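Local coordinates for uncharacterized protein (Bordetella pertussis, PDB 3FVV) that probably hydrolyses histidinol phosphate to histidinol and phosphate, as a magnesium-dependent phosphatase of the HAD-like superfamily acting late in histidine biosynthesis, at residues T3-L8 against D177-Y182; L16-D21 against R86-P91. One frame throughout, in Å; residues are numbered along the deposited sequence.

Contact 1: residues T3-L8 against D177-Y182; sequences TRRLAL and DFAESY
Leu-6 O takes the amide of Tyr-182 in a nearly straight bond, 2.8 Å from Tyr-182 N, while Ser-181 CA sends a C-H toward the same oxygen from 3.2 Å and the edge of the Tyr-182 ring lies beside it. Leu-6 N donates to Glu-180 O at 3.0 Å, and Leu-8 N to Tyr-182 O; the bonds alternate as in a parallel ladder, the axes of 5-8 and 180-182 being 9° apart. Ahead of this ladder Ala-179 N meets Arg-4 O at 2.8 Å. On one face of the sheet Leu-6 lays CB over the middle of the Phe-178 ring, 3.8 Å from its centroid, a CH-pi contact. With CG anti to the backbone N (chi1 -177°), Leu-6 carries CD1 and CD2 out over the far rim of that ring, and Leu-168 of helix 158-170 touches both side chains. On the other face the Arg-5 guanidinium turns one face to CE2 of Tyr-182, the two planes 68° apart. Arg-5 NH1 approaches Tyr-182 OH at too poor an angle to bond; the charge is met by Asp-109 in a salt bridge. Backbone hydrogen bonds thus set the pairing of two parallel strands in the Rossmann-like HAD core, with Leu-6 and Phe-178 giving a mainly apolar face toward helix 158-170, and Arg-5 and Tyr-182 on the other face.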
loop_
_atom_site.group_PDB
_atom_site.type_symbol
_atom_site.label_atom_id
_atom_site.label_comp_id
_atom_site.label_asym_id
_atom_site.label_seq_id
_atom_site.Cartn_x
_atom_site.Cartn_y
_atom_site.Cartn_z
ATOM N N THR A 3 4.157 -27.703 1.303
ATOM C CA THR A 3 5.296 -26.916 1.754
ATOM C C THR A 3 5.308 -25.430 1.314
ATOM O O THR A 3 6.204 -24.686 1.681
ATOM C CB THR A 3 6.603 -27.540 1.237
ATOM O OG1 THR A 3 6.670 -27.403 -0.196
ATOM C CG2 THR A 3 6.687 -29.000 1.620
ATOM N N ARG A 4 4.336 -24.988 0.524
ATOM C CA ARG A 4 4.322 -23.600 0.075
ATOM C C ARG A 4 4.274 -22.547 1.219
ATOM O O ARG A 4 3.754 -22.799 2.297
ATOM C CB ARG A 4 3.186 -23.376 -0.906
ATOM C CG ARG A 4 3.488 -22.191 -1.786
ATOM C CD ARG A 4 2.437 -21.957 -2.824
ATOM N NE ARG A 4 2.983 -21.048 -3.836
ATOM C CZ ARG A 4 2.299 -20.552 -4.873
ATOM N NH1 ARG A 4 1.001 -20.873 -5.040
ATOM N NH2 ARG A 4 2.915 -19.733 -5.737
ATOM N N ARG A 5 4.863 -21.383 0.993
ATOM C CA ARG A 5 4.761 -20.292 1.957
ATOM C C ARG A 5 4.023 -19.112 1.327
ATOM O O ARG A 5 3.923 -19.009 0.102
ATOM C CB ARG A 5 6.131 -19.914 2.481
ATOM C CG ARG A 5 6.914 -21.231 2.903
ATOM C CD ARG A 5 8.326 -20.982 3.240
ATOM N NE ARG A 5 8.918 -20.059 2.270
ATOM C CZ ARG A 5 10.127 -19.531 2.418
ATOM N NH1 ARG A 5 10.881 -19.901 3.465
ATOM N NH2 ARG A 5 10.610 -18.682 1.518
ATOM N N LEU A 6 3.466 -18.265 2.173
ATOM C CA LEU A 6 2.796 -17.040 1.720
ATOM C C LEU A 6 3.716 -15.875 2.094
ATOM O O LEU A 6 4.267 -15.828 3.224
ATOM C CB LEU A 6 1.478 -16.884 2.431
ATOM C CG LEU A 6 0.579 -15.716 2.065
ATOM C CD1 LEU A 6 0.109 -15.855 0.663
ATOM C CD2 LEU A 6 -0.552 -15.704 3.128
ATOM N N ALA A 7 3.858 -14.933 1.167
ATOM C CA ALA A 7 4.617 -13.751 1.458
ATOM C C ALA A 7 3.848 -12.486 1.126
ATOM O O ALA A 7 3.562 -12.194 -0.051
ATOM C CB ALA A 7 5.998 -13.807 0.639
ATOM N N LEU A 8 3.582 -11.692 2.148
ATOM C CA LEU A 8 2.841 -10.463 2.030
ATOM C C LEU A 8 3.788 -9.288 2.291
ATOM O O LEU A 8 4.573 -9.284 3.261
ATOM C CB LEU A 8 1.707 -10.424 3.069
ATOM C CG LEU A 8 0.773 -11.666 3.008
ATOM C CD1 LEU A 8 -0.278 -11.597 4.173
ATOM C CD2 LEU A 8 0.103 -11.846 1.669
ATOM N N ASP A 177 -3.115 -23.127 5.342
ATOM C CA ASP A 177 -2.621 -24.005 4.277
ATOM C C ASP A 177 -1.061 -23.862 4.085
ATOM O O ASP A 177 -0.406 -24.764 3.552
ATOM C CB ASP A 177 -3.304 -23.689 2.916
ATOM C CG ASP A 177 -4.806 -23.969 2.896
ATOM O OD1 ASP A 177 -5.261 -24.793 3.727
ATOM O OD2 ASP A 177 -5.519 -23.341 2.038
ATOM N N PHE A 178 -0.461 -22.748 4.502
ATOM C CA PHE A 178 0.976 -22.505 4.211
ATOM C C PHE A 178 1.883 -23.009 5.310
ATOM O O PHE A 178 1.550 -22.939 6.470
ATOM C CB PHE A 178 1.192 -21.015 3.995
ATOM C CG PHE A 178 0.386 -20.504 2.885
ATOM C CD1 PHE A 178 0.803 -20.692 1.587
ATOM C CD2 PHE A 178 -0.863 -19.945 3.124
ATOM C CE1 PHE A 178 0.028 -20.265 0.543
ATOM C CE2 PHE A 178 -1.656 -19.539 2.068
ATOM C CZ PHE A 178 -1.200 -19.702 0.778
ATOM N N ALA A 179 3.059 -23.473 4.947
ATOM C CA ALA A 179 4.051 -23.874 5.942
ATOM C C ALA A 179 4.507 -22.681 6.798
ATOM O O ALA A 179 4.789 -22.843 7.984
ATOM C CB ALA A 179 5.255 -24.592 5.250
ATOM N N GLU A 180 4.606 -21.481 6.208
ATOM C CA GLU A 180 4.812 -20.229 6.953
ATOM C C GLU A 180 4.110 -19.138 6.167
ATOM O O GLU A 180 3.937 -19.259 4.958
ATOM C CB GLU A 180 6.274 -19.775 6.957
ATOM C CG GLU A 180 7.292 -20.712 7.529
ATOM C CD GLU A 180 7.021 -21.045 8.967
ATOM O OE1 GLU A 180 6.315 -20.264 9.682
ATOM O OE2 GLU A 180 7.505 -22.119 9.393
ATOM N N SER A 181 3.811 -18.044 6.830
ATOM C CA SER A 181 3.337 -16.799 6.180
ATOM C C SER A 181 4.153 -15.673 6.709
ATOM O O SER A 181 4.265 -15.536 7.939
ATOM C CB SER A 181 1.894 -16.512 6.531
ATOM O OG SER A 181 1.683 -16.847 7.902
ATOM N N TYR A 182 4.744 -14.890 5.791
ATOM C CA TYR A 182 5.550 -13.716 6.106
ATOM C C TYR A 182 4.702 -12.443 5.825
ATOM O O TYR A 182 3.866 -12.458 4.939
ATOM C CB TYR A 182 6.764 -13.650 5.169
ATOM C CG TYR A 182 7.764 -14.776 5.300
ATOM C CD1 TYR A 182 8.932 -14.606 6.022
ATOM C CD2 TYR A 182 7.570 -15.997 4.682
ATOM C CE1 TYR A 182 9.869 -15.622 6.153
ATOM C CE2 TYR A 182 8.503 -17.029 4.833
ATOM C CZ TYR A 182 9.635 -16.811 5.588
ATOM O OH TYR A 182 10.611 -17.764 5.732
#

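Contact 2: residues L16-D21 against R86-P91; sequences LPLDSD and RDVIRP
Ile-89 sets its CD1 methyl against Leu-16, Leu-18 and Ser-20. Leu-18 CD1 lies 3.9 Å from Ile-89 CD1, and Leu-16 CD1 and Ser-20 CB each stand 4.1 Å from the same methyl. Leu-16 CD1 also comes within 4.2 Å of Ile-89 CG2, so this one leucine methyl touches both branches of the isoleucine. Both leucines cross Ile-89 at about a right angle, meeting it through methyls. Leu-18 holds CG between its backbone N and carbonyl carbon (chi1 50°), and from there its two methyls part company: CD1 goes to Ile-89, CD2 to the backbone of Val-88. That second half is looser. Leu-18 CD2 stays 4.1 Å from Val-88 O and 4.3 Å from Val-88 CG1, and Val-88 and Leu-18 are both partly exposed, whereas Ile-89, Leu-16 and Ser-20 are buried. No hydrogen bond joins the segments. Ser-20 OG is hydrogen-bonded to Asp-12 OD1, in the loop after strand 5-9, and Asp-19 caps the helix beginning at Ser-20, its OD1 receiving Asp-21 N at 3.0 Å from well above the carboxylate plane. The contact joins the entry and exit of the all-helical insertion after the first strand, consistent with the cap of a SerB-type HAD phosphatase. The start of helix 20-30 and the chain leading into it pack against the C-terminal part of helix 74-89, where residues 86-89 make a wider pi-type turn. Ile-125 of helix 119-128 also touches Ile-89, Thr-122 of that helix reaches Ser-20, and Gln-23 of helix 20-30 lies against both Leu-18 and Val-88.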
loop_
_atom_site.group_PDB
_atom_site.type_symbol
_atom_site.label_atom_id
_atom_site.label_comp_id
_atom_site.label_asym_id
_atom_site.label_seq_id
_atom_site.Cartn_x
_atom_site.Cartn_y
_atom_site.Cartn_z
ATOM N N LEU A 16 9.071 0.911 -0.675
ATOM C CA LEU A 16 9.472 2.163 -1.290
ATOM C C LEU A 16 9.855 3.146 -0.173
ATOM O O LEU A 16 9.224 3.153 0.884
ATOM C CB LEU A 16 8.345 2.765 -2.138
ATOM C CG LEU A 16 7.782 1.965 -3.304
ATOM C CD1 LEU A 16 6.540 2.705 -3.810
ATOM C CD2 LEU A 16 8.826 1.822 -4.329
ATOM N N PRO A 17 10.898 3.961 -0.399
ATOM C CA PRO A 17 11.341 4.895 0.618
ATOM C C PRO A 17 10.478 6.147 0.590
ATOM O O PRO A 17 10.958 7.197 0.817
ATOM C CB PRO A 17 12.784 5.212 0.196
ATOM C CG PRO A 17 12.798 5.023 -1.279
ATOM C CD PRO A 17 11.809 3.937 -1.560
ATOM N N LEU A 18 9.188 6.012 0.340
ATOM C CA LEU A 18 8.315 7.146 0.313
ATOM C C LEU A 18 6.879 6.636 0.540
ATOM O O LEU A 18 6.614 5.416 0.591
ATOM C CB LEU A 18 8.485 7.885 -1.024
ATOM C CG LEU A 18 8.415 7.055 -2.345
ATOM C CD1 LEU A 18 6.979 6.760 -2.706
ATOM C CD2 LEU A 18 9.174 7.695 -3.534
ATOM N N ASP A 19 5.967 7.576 0.704
ATOM C CA ASP A 19 4.543 7.285 0.769
ATOM C C ASP A 19 3.930 7.593 -0.587
ATOM O O ASP A 19 3.742 8.764 -0.991
ATOM C CB ASP A 19 3.849 8.145 1.860
ATOM C CG ASP A 19 2.337 7.977 1.841
ATOM O OD1 ASP A 19 1.832 6.999 1.283
ATOM O OD2 ASP A 19 1.652 8.830 2.389
ATOM N N SER A 20 3.553 6.535 -1.270
ATOM C CA SER A 20 3.071 6.648 -2.617
ATOM C C SER A 20 1.710 7.424 -2.658
ATOM O O SER A 20 1.401 8.096 -3.618
ATOM C CB SER A 20 3.021 5.267 -3.283
ATOM O OG SER A 20 1.946 4.441 -2.829
ATOM N N ASP A 21 0.957 7.400 -1.576
ATOM C CA ASP A 21 -0.386 8.033 -1.534
ATOM C C ASP A 21 -0.155 9.559 -1.602
ATOM O O ASP A 21 -0.597 10.224 -2.522
ATOM C CB ASP A 21 -1.072 7.598 -0.232
ATOM C CG ASP A 21 -2.587 7.544 -0.315
ATOM O OD1 ASP A 21 -3.182 7.562 -1.408
ATOM O OD2 ASP A 21 -3.197 7.495 0.791
ATOM N N ARG A 86 7.330 6.973 -13.880
ATOM C CA ARG A 86 8.648 7.278 -14.467
ATOM C C ARG A 86 9.475 8.268 -13.639
ATOM O O ARG A 86 10.705 8.153 -13.569
ATOM C CB ARG A 86 8.403 7.834 -15.885
ATOM C CG ARG A 86 9.521 8.489 -16.561
ATOM C CD ARG A 86 9.129 9.137 -17.997
ATOM N NE ARG A 86 8.246 8.199 -18.669
ATOM C CZ ARG A 86 6.935 8.369 -18.915
ATOM N NH1 ARG A 86 6.294 9.519 -18.713
ATOM N NH2 ARG A 86 6.271 7.374 -19.447
ATOM N N ASP A 87 8.822 9.265 -13.042
ATOM C CA ASP A 87 9.521 10.440 -12.452
ATOM C C ASP A 87 9.600 10.326 -10.927
ATOM O O ASP A 87 10.477 10.894 -10.312
ATOM C CB ASP A 87 8.804 11.770 -12.784
ATOM C CG ASP A 87 8.896 12.124 -14.251
ATOM O OD1 ASP A 87 9.656 11.419 -14.928
ATOM O OD2 ASP A 87 8.241 13.083 -14.720
ATOM N N VAL A 88 8.666 9.616 -10.312
ATOM C CA VAL A 88 8.669 9.484 -8.858
ATOM C C VAL A 88 8.911 8.047 -8.377
ATOM O O VAL A 88 9.799 7.779 -7.602
ATOM C CB VAL A 88 7.332 10.012 -8.278
ATOM C CG1 VAL A 88 7.347 9.919 -6.698
ATOM C CG2 VAL A 88 7.090 11.415 -8.733
ATOM N N ILE A 89 8.110 7.097 -8.818
ATOM C CA ILE A 89 8.193 5.790 -8.206
ATOM C C ILE A 89 9.458 5.059 -8.659
ATOM O O ILE A 89 10.277 4.640 -7.812
ATOM C CB ILE A 89 6.926 4.943 -8.454
ATOM C CG1 ILE A 89 5.687 5.645 -7.832
ATOM C CG2 ILE A 89 7.089 3.544 -7.867
ATOM C CD1 ILE A 89 5.689 5.806 -6.288
ATOM N N ARG A 90 9.619 4.885 -9.966
ATOM C CA ARG A 90 10.728 4.074 -10.474
ATOM C C ARG A 90 12.100 4.430 -9.916
ATOM O O ARG A 90 12.831 3.548 -9.515
ATOM C CB ARG A 90 10.836 4.113 -11.987
ATOM C CG ARG A 90 9.870 3.291 -12.613
ATOM C CD ARG A 90 10.433 2.420 -13.728
ATOM N NE ARG A 90 9.482 1.331 -13.870
ATOM C CZ ARG A 90 9.695 0.077 -13.472
ATOM N NH1 ARG A 90 8.739 -0.805 -13.638
ATOM N NH2 ARG A 90 10.839 -0.313 -12.932
ATOM N N PRO A 91 12.439 5.706 -9.886
ATOM C CA PRO A 91 13.761 5.998 -9.364
ATOM C C PRO A 91 13.896 5.765 -7.863
ATOM O O PRO A 91 14.979 5.923 -7.358
ATOM C CB PRO A 91 13.944 7.490 -9.636
ATOM C CG PRO A 91 12.924 7.830 -10.704
ATOM C CD PRO A 91 11.767 6.905 -10.426
#

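How the contacts relate
Contact 1 pairs strands 5-9 and 180-185 inside the central sheet, yet at its outer end, about 20 Å from the centre of the chain, where exposed and buried residues mix. Contact 2 lies nearer the middle, about 12 Å from that centre, and is the more buried, although it covers far less surface, 181 against 546 Å². Their chemistry differs with the elements joined: main-chain bonds between strand and strand in one, methyl packing of a helix start against a helix end in the other. They share no element and do not touch, with centres 28 Å apart, but strand 5-9 runs on to helix 20-30, and both segments of contact 2 fall in the sequence between the two strands of contact 1.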